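Local atomic coordinates of Dye-decolorizing peroxidase (Irpex lacteus, PDB entry 7D8M), a protein that probably acts as a heme-dependent peroxidase of the DyP type, binding heme b. Residues 231-243 with 413-427. Residues are numbered along the deposited sequence; the frame is centred on the assembly and turned at random.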
loop_
_atom_site.group_PDB
_atom_site.type_symbol
_atom_site.label_atom_id
_atom_site.label_comp_id
_atom_site.label_asym_id
_atom_site.label_seq_id
_atom_site.Cartn_x
_atom_site.Cartn_y
_atom_site.Cartn_z
ATOM N N PHE A 231 19.037 -4.059 -6.813
ATOM C CA PHE A 231 18.760 -2.629 -6.850
ATOM C C PHE A 231 20.002 -1.818 -6.491
ATOM O O PHE A 231 20.365 -0.871 -7.202
ATOM C CB PHE A 231 17.602 -2.313 -5.893
ATOM C CG PHE A 231 17.433 -0.843 -5.593
ATOM C CD1 PHE A 231 17.939 -0.299 -4.416
ATOM C CD2 PHE A 231 16.763 -0.014 -6.475
ATOM C CE1 PHE A 231 17.784 1.060 -4.131
ATOM C CE2 PHE A 231 16.601 1.338 -6.199
ATOM C CZ PHE A 231 17.116 1.876 -5.024
ATOM N N ASN A 232 20.665 -2.175 -5.384
ATOM C CA ASN A 232 21.875 -1.464 -4.972
ATOM C C ASN A 232 22.953 -1.507 -6.055
ATOM O O ASN A 232 23.605 -0.495 -6.327
ATOM C CB ASN A 232 22.411 -2.049 -3.666
ATOM C CG ASN A 232 21.561 -1.668 -2.475
ATOM O OD1 ASN A 232 20.892 -0.639 -2.491
ATOM N ND2 ASN A 232 21.586 -2.494 -1.433
ATOM N N LYS A 233 23.155 -2.671 -6.680
ATOM C CA LYS A 233 24.157 -2.789 -7.742
ATOM C C LYS A 233 23.798 -1.916 -8.941
ATOM O O LYS A 233 24.678 -1.309 -9.569
ATOM C CB LYS A 233 24.292 -4.266 -8.145
ATOM C CG LYS A 233 25.238 -4.563 -9.319
ATOM C CD LYS A 233 26.667 -4.182 -8.984
ATOM C CE LYS A 233 27.630 -4.581 -10.099
ATOM N NZ LYS A 233 28.762 -3.608 -10.206
ATOM N N TYR A 234 22.505 -1.813 -9.257
ATOM C CA TYR A 234 22.073 -0.998 -10.391
ATOM C C TYR A 234 22.399 0.479 -10.187
ATOM O O TYR A 234 22.903 1.152 -11.101
ATOM C CB TYR A 234 20.574 -1.162 -10.632
ATOM C CG TYR A 234 20.115 -0.287 -11.773
ATOM C CD1 TYR A 234 20.441 -0.608 -13.080
ATOM C CD2 TYR A 234 19.401 0.882 -11.541
ATOM C CE1 TYR A 234 20.041 0.203 -14.143
ATOM C CE2 TYR A 234 19.004 1.701 -12.590
ATOM C CZ TYR A 234 19.328 1.356 -13.891
ATOM O OH TYR A 234 18.940 2.159 -14.950
ATOM N N VAL A 235 22.073 1.019 -9.011
ATOM C CA VAL A 235 22.267 2.454 -8.817
ATOM C C VAL A 235 23.746 2.774 -8.655
ATOM O O VAL A 235 24.205 3.853 -9.069
ATOM C CB VAL A 235 21.438 2.968 -7.622
ATOM C CG1 VAL A 235 19.935 2.841 -7.921
ATOM C CG2 VAL A 235 21.799 2.225 -6.340
ATOM N N LEU A 236 24.519 1.856 -8.070
ATOM C CA LEU A 236 25.974 2.023 -8.058
ATOM C C LEU A 236 26.530 2.056 -9.475
ATOM O O LEU A 236 27.318 2.944 -9.822
ATOM C CB LEU A 236 26.630 0.903 -7.248
ATOM C CG LEU A 236 26.666 1.165 -5.737
ATOM C CD1 LEU A 236 27.031 -0.088 -4.919
ATOM C CD2 LEU A 236 27.630 2.321 -5.444
ATOM N N ASP A 237 26.119 1.099 -10.313
ATOM C CA ASP A 237 26.622 1.010 -11.680
ATOM C C ASP A 237 26.225 2.209 -12.529
ATOM O O ASP A 237 26.869 2.470 -13.550
ATOM C CB ASP A 237 26.110 -0.252 -12.368
ATOM C CG ASP A 237 26.816 -1.513 -11.900
ATOM O OD1 ASP A 237 27.829 -1.421 -11.161
ATOM O OD2 ASP A 237 26.344 -2.606 -12.281
ATOM N N ASN A 238 25.168 2.925 -12.151
ATOM C CA ASN A 238 24.681 4.055 -12.930
ATOM C C ASN A 238 24.769 5.363 -12.153
ATOM O O ASN A 238 24.033 6.307 -12.454
ATOM C CB ASN A 238 23.249 3.781 -13.389
ATOM C CG ASN A 238 23.169 2.625 -14.355
ATOM O OD1 ASN A 238 23.261 2.821 -15.564
ATOM N ND2 ASN A 238 23.022 1.399 -13.829
ATOM N N ALA A 239 25.661 5.431 -11.162
ATOM C CA ALA A 239 25.747 6.577 -10.264
ATOM C C ALA A 239 25.787 7.896 -11.024
ATOM O O ALA A 239 26.442 8.020 -12.065
ATOM C CB ALA A 239 26.992 6.458 -9.384
ATOM N N LEU A 240 25.070 8.878 -10.494
ATOM C CA LEU A 240 24.947 10.172 -11.137
ATOM C C LEU A 240 26.106 11.077 -10.733
ATOM O O LEU A 240 26.902 10.758 -9.845
ATOM C CB LEU A 240 23.614 10.826 -10.776
ATOM C CG LEU A 240 22.361 10.138 -11.333
ATOM C CD1 LEU A 240 21.113 10.755 -10.729
ATOM C CD2 LEU A 240 22.312 10.218 -12.852
ATOM N N GLN A 241 26.179 12.234 -11.392
ATOM C CA GLN A 241 27.169 13.256 -11.086
ATOM C C GLN A 241 26.492 14.616 -10.998
ATOM O O GLN A 241 25.523 14.887 -11.714
ATOM C CB GLN A 241 28.271 13.315 -12.150
ATOM C CG GLN A 241 29.513 12.508 -11.827
ATOM C CD GLN A 241 30.228 12.975 -10.578
ATOM O OE1 GLN A 241 29.928 14.034 -10.027
ATOM N NE2 GLN A 241 31.185 12.176 -10.119
ATOM N N ASN A 242 27.007 15.468 -10.110
ATOM C CA ASN A 242 26.602 16.866 -10.073
ATOM C C ASN A 242 27.334 17.647 -11.169
ATOM O O ASN A 242 28.251 17.140 -11.820
ATOM C CB ASN A 242 26.863 17.467 -8.686
ATOM C CG ASN A 242 28.308 17.298 -8.227
ATOM O OD1 ASN A 242 29.211 17.070 -9.032
ATOM N ND2 ASN A 242 28.530 17.417 -6.923
ATOM N N GLN A 243 26.920 18.896 -11.394
ATOM C CA GLN A 243 27.636 19.687 -12.394
ATOM C C GLN A 243 29.077 19.930 -11.965
ATOM O O GLN A 243 29.976 19.987 -12.812
ATOM C CB GLN A 243 26.930 21.018 -12.667
ATOM C CG GLN A 243 27.304 21.637 -14.028
ATOM C CD GLN A 243 26.471 21.087 -15.186
ATOM O OE1 GLN A 243 25.349 20.607 -14.989
ATOM N NE2 GLN A 243 27.028 21.137 -16.398
ATOM N N LEU A 413 15.499 10.961 -14.942
ATOM C CA LEU A 413 16.152 10.670 -13.666
ATOM C C LEU A 413 17.470 11.424 -13.510
ATOM O O LEU A 413 17.864 11.744 -12.385
ATOM C CB LEU A 413 16.388 9.172 -13.528
ATOM C CG LEU A 413 15.131 8.305 -13.475
ATOM C CD1 LEU A 413 15.558 6.871 -13.301
ATOM C CD2 LEU A 413 14.222 8.754 -12.332
ATOM N N ASP A 414 18.162 11.714 -14.620
ATOM C CA ASP A 414 19.388 12.507 -14.583
ATOM C C ASP A 414 19.039 13.992 -14.559
ATOM O O ASP A 414 18.502 14.522 -15.538
ATOM C CB ASP A 414 20.280 12.179 -15.786
ATOM C CG ASP A 414 21.669 12.792 -15.672
ATOM O OD1 ASP A 414 21.863 13.686 -14.830
ATOM O OD2 ASP A 414 22.573 12.378 -16.428
ATOM N N PRO A 415 19.326 14.699 -13.463
ATOM C CA PRO A 415 18.909 16.104 -13.379
ATOM C C PRO A 415 19.633 16.991 -14.370
ATOM O O PRO A 415 19.153 18.096 -14.650
ATOM C CB PRO A 415 19.238 16.490 -11.932
ATOM C CG PRO A 415 20.293 15.506 -11.503
ATOM C CD PRO A 415 20.041 14.240 -12.256
ATOM N N ARG A 416 20.752 16.526 -14.924
ATOM C CA ARG A 416 21.537 17.276 -15.894
ATOM C C ARG A 416 21.147 16.954 -17.326
ATOM O O ARG A 416 21.717 17.528 -18.254
ATOM C CB ARG A 416 23.032 16.991 -15.698
ATOM C CG ARG A 416 23.483 17.039 -14.250
ATOM C CD ARG A 416 24.774 17.782 -14.085
ATOM N NE ARG A 416 25.948 16.937 -14.280
ATOM C CZ ARG A 416 26.855 17.131 -15.233
ATOM N NH1 ARG A 416 26.711 18.132 -16.094
ATOM N NH2 ARG A 416 27.903 16.321 -15.330
ATOM N N ASN A 417 20.195 16.048 -17.527
ATOM C CA ASN A 417 19.835 15.619 -18.869
ATOM C C ASN A 417 18.511 14.881 -18.818
ATOM O O ASN A 417 18.489 13.652 -18.716
ATOM C CB ASN A 417 20.927 14.723 -19.465
ATOM C CG ASN A 417 20.620 14.294 -20.887
ATOM O OD1 ASN A 417 19.627 14.716 -21.476
ATOM N ND2 ASN A 417 21.479 13.451 -21.449
ATOM N N ALA A 418 17.407 15.622 -18.907
ATOM C CA ALA A 418 16.089 15.008 -18.845
ATOM C C ALA A 418 15.901 13.946 -19.916
ATOM O O ALA A 418 15.092 13.027 -19.733
ATOM C CB ALA A 418 15.009 16.083 -18.961
ATOM N N SER A 419 16.652 14.021 -21.007
ATOM C CA SER A 419 16.459 13.119 -22.133
ATOM C C SER A 419 17.100 11.758 -21.939
ATOM O O SER A 419 16.805 10.843 -22.717
ATOM C CB SER A 419 17.028 13.752 -23.414
ATOM O OG SER A 419 16.528 15.065 -23.601
ATOM N N GLU A 420 17.996 11.604 -20.969
ATOM C CA GLU A 420 18.675 10.329 -20.793
ATOM C C GLU A 420 17.703 9.263 -20.297
ATOM O O GLU A 420 17.011 9.455 -19.293
ATOM C CB GLU A 420 19.829 10.464 -19.808
ATOM C CG GLU A 420 20.489 9.135 -19.534
ATOM C CD GLU A 420 21.592 9.222 -18.511
ATOM O OE1 GLU A 420 21.955 10.355 -18.133
ATOM O OE2 GLU A 420 22.101 8.156 -18.092
ATOM N N SER A 421 17.667 8.130 -20.992
ATOM C CA SER A 421 16.832 7.006 -20.595
ATOM C C SER A 421 17.561 6.113 -19.596
ATOM O O SER A 421 18.780 5.932 -19.673
ATOM C CB SER A 421 16.420 6.202 -21.829
ATOM O OG SER A 421 16.272 4.831 -21.528
ATOM N N PHE A 422 16.804 5.577 -18.641
ATOM C CA PHE A 422 17.275 4.541 -17.732
ATOM C C PHE A 422 16.385 3.326 -17.918
ATOM O O PHE A 422 15.167 3.418 -17.736
ATOM C CB PHE A 422 17.225 4.998 -16.272
ATOM C CG PHE A 422 18.271 6.013 -15.919
ATOM C CD1 PHE A 422 18.067 7.357 -16.189
ATOM C CD2 PHE A 422 19.455 5.622 -15.316
ATOM C CE1 PHE A 422 19.030 8.292 -15.863
ATOM C CE2 PHE A 422 20.428 6.557 -14.991
ATOM C CZ PHE A 422 20.211 7.894 -15.262
ATOM N N THR A 423 16.980 2.200 -18.295
ATOM C CA THR A 423 16.263 0.931 -18.344
ATOM C C THR A 423 16.563 0.220 -17.032
ATOM O O THR A 423 17.646 -0.341 -16.838
ATOM C CB THR A 423 16.666 0.097 -19.550
ATOM O OG1 THR A 423 16.346 0.824 -20.740
ATOM C CG2 THR A 423 15.900 -1.219 -19.546
ATOM N N VAL A 424 15.602 0.273 -16.122
ATOM C CA VAL A 424 15.795 -0.197 -14.756
ATOM C C VAL A 424 15.405 -1.669 -14.696
ATOM O O VAL A 424 14.297 -2.029 -15.118
ATOM C CB VAL A 424 14.975 0.658 -13.781
ATOM C CG1 VAL A 424 15.348 0.343 -12.337
ATOM C CG2 VAL A 424 15.167 2.150 -14.126
ATOM N N PRO A 425 16.290 -2.548 -14.230
ATOM C CA PRO A 425 15.905 -3.950 -14.053
ATOM C C PRO A 425 14.733 -4.047 -13.095
ATOM O O PRO A 425 14.502 -3.165 -12.265
ATOM C CB PRO A 425 17.161 -4.597 -13.465
ATOM C CG PRO A 425 17.899 -3.465 -12.828
ATOM C CD PRO A 425 17.631 -2.273 -13.691
ATOM N N GLN A 426 13.966 -5.113 -13.239
ATOM C CA GLN A 426 12.842 -5.317 -12.343
ATOM C C GLN A 426 13.390 -5.638 -10.953
ATOM O O GLN A 426 14.054 -6.661 -10.763
ATOM C CB GLN A 426 11.958 -6.433 -12.888
ATOM C CG GLN A 426 10.761 -6.780 -12.029
ATOM C CD GLN A 426 9.738 -7.577 -12.811
ATOM O OE1 GLN A 426 10.019 -8.692 -13.260
ATOM N NE2 GLN A 426 8.552 -7.001 -12.999
ATOM N N VAL A 427 13.161 -4.745 -9.990
ATOM C CA VAL A 427 13.615 -4.963 -8.616
ATOM C C VAL A 427 12.472 -5.297 -7.673
ATOM O O VAL A 427 12.726 -5.656 -6.507
ATOM C CB VAL A 427 14.396 -3.746 -8.087
ATOM C CG1 VAL A 427 15.689 -3.567 -8.882
ATOM C CG2 VAL A 427 13.534 -2.501 -8.174
HETATM O O HOH W 1 19.839 1.821 -17.330
HETATM O O HOH W 2 22.984 5.589 -16.725
HETATM O O HOH W 3 24.929 12.945 -13.979
#
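Apolar side-chain packing with a water-bridged polar margin joins the end of helix 228-237 and the chain after it to the loop and short strand 421-423 leading into strand 428-438. Tyr-234 CG is anti to the backbone N (chi1 178°), which sends the ring across to 422-425. Pro-425 CD sits over one ring face, 3.6 Å from the centroid, a CH-pi contact; Asn-238 ND2 lies over the opposite face, offset toward the rim, while donating an almost straight bond (177°) to Tyr-234 O. Val-424 meets the ring at about a right angle, CG1 3.9 Å from Tyr-234 CE2. The phenol oxygen reaches the edge of the Phe-422 ring and is bonded to a water, 2.6 Å from OH, that donates to Thr-423 O. With an alanine in place of this tyrosine, Pro-425 would probably lose the aromatic face it packs on and the water its phenol partner. Both segments adjoin the antiparallel sheet (strand order 2-3-1-4) of the ferredoxin-like, heme-binding domain of this DyP-type peroxidase: helix 228-237 follows strand 217-226, and strand 428-438, its neighbour in the sheet, follows Val-427. There Val-427 CG1 packs 3.8 Å from Phe-231 CB, and the Val-427 side chain is about 8 Å from the heme. Toward the other end, the two methyls of Leu-240 divide their contacts: CD1 meets Pro-415 CD, and CD2 lies 4.0 Å from Phe-422 CZ and touches the Asp-414 carboxyl group. Asp-414 OD1, which closes an Asx turn by accepting from Arg-416 N, shares a water with Gln-241 N. Another water donates to both Asn-238 OD1 and Glu-420 OE2. At the exposed margin Arg-416 makes a weak NE bond to Gln-241 O (3.3 Å), in the plane of its guanidinium, with Gln-243 CA over one face.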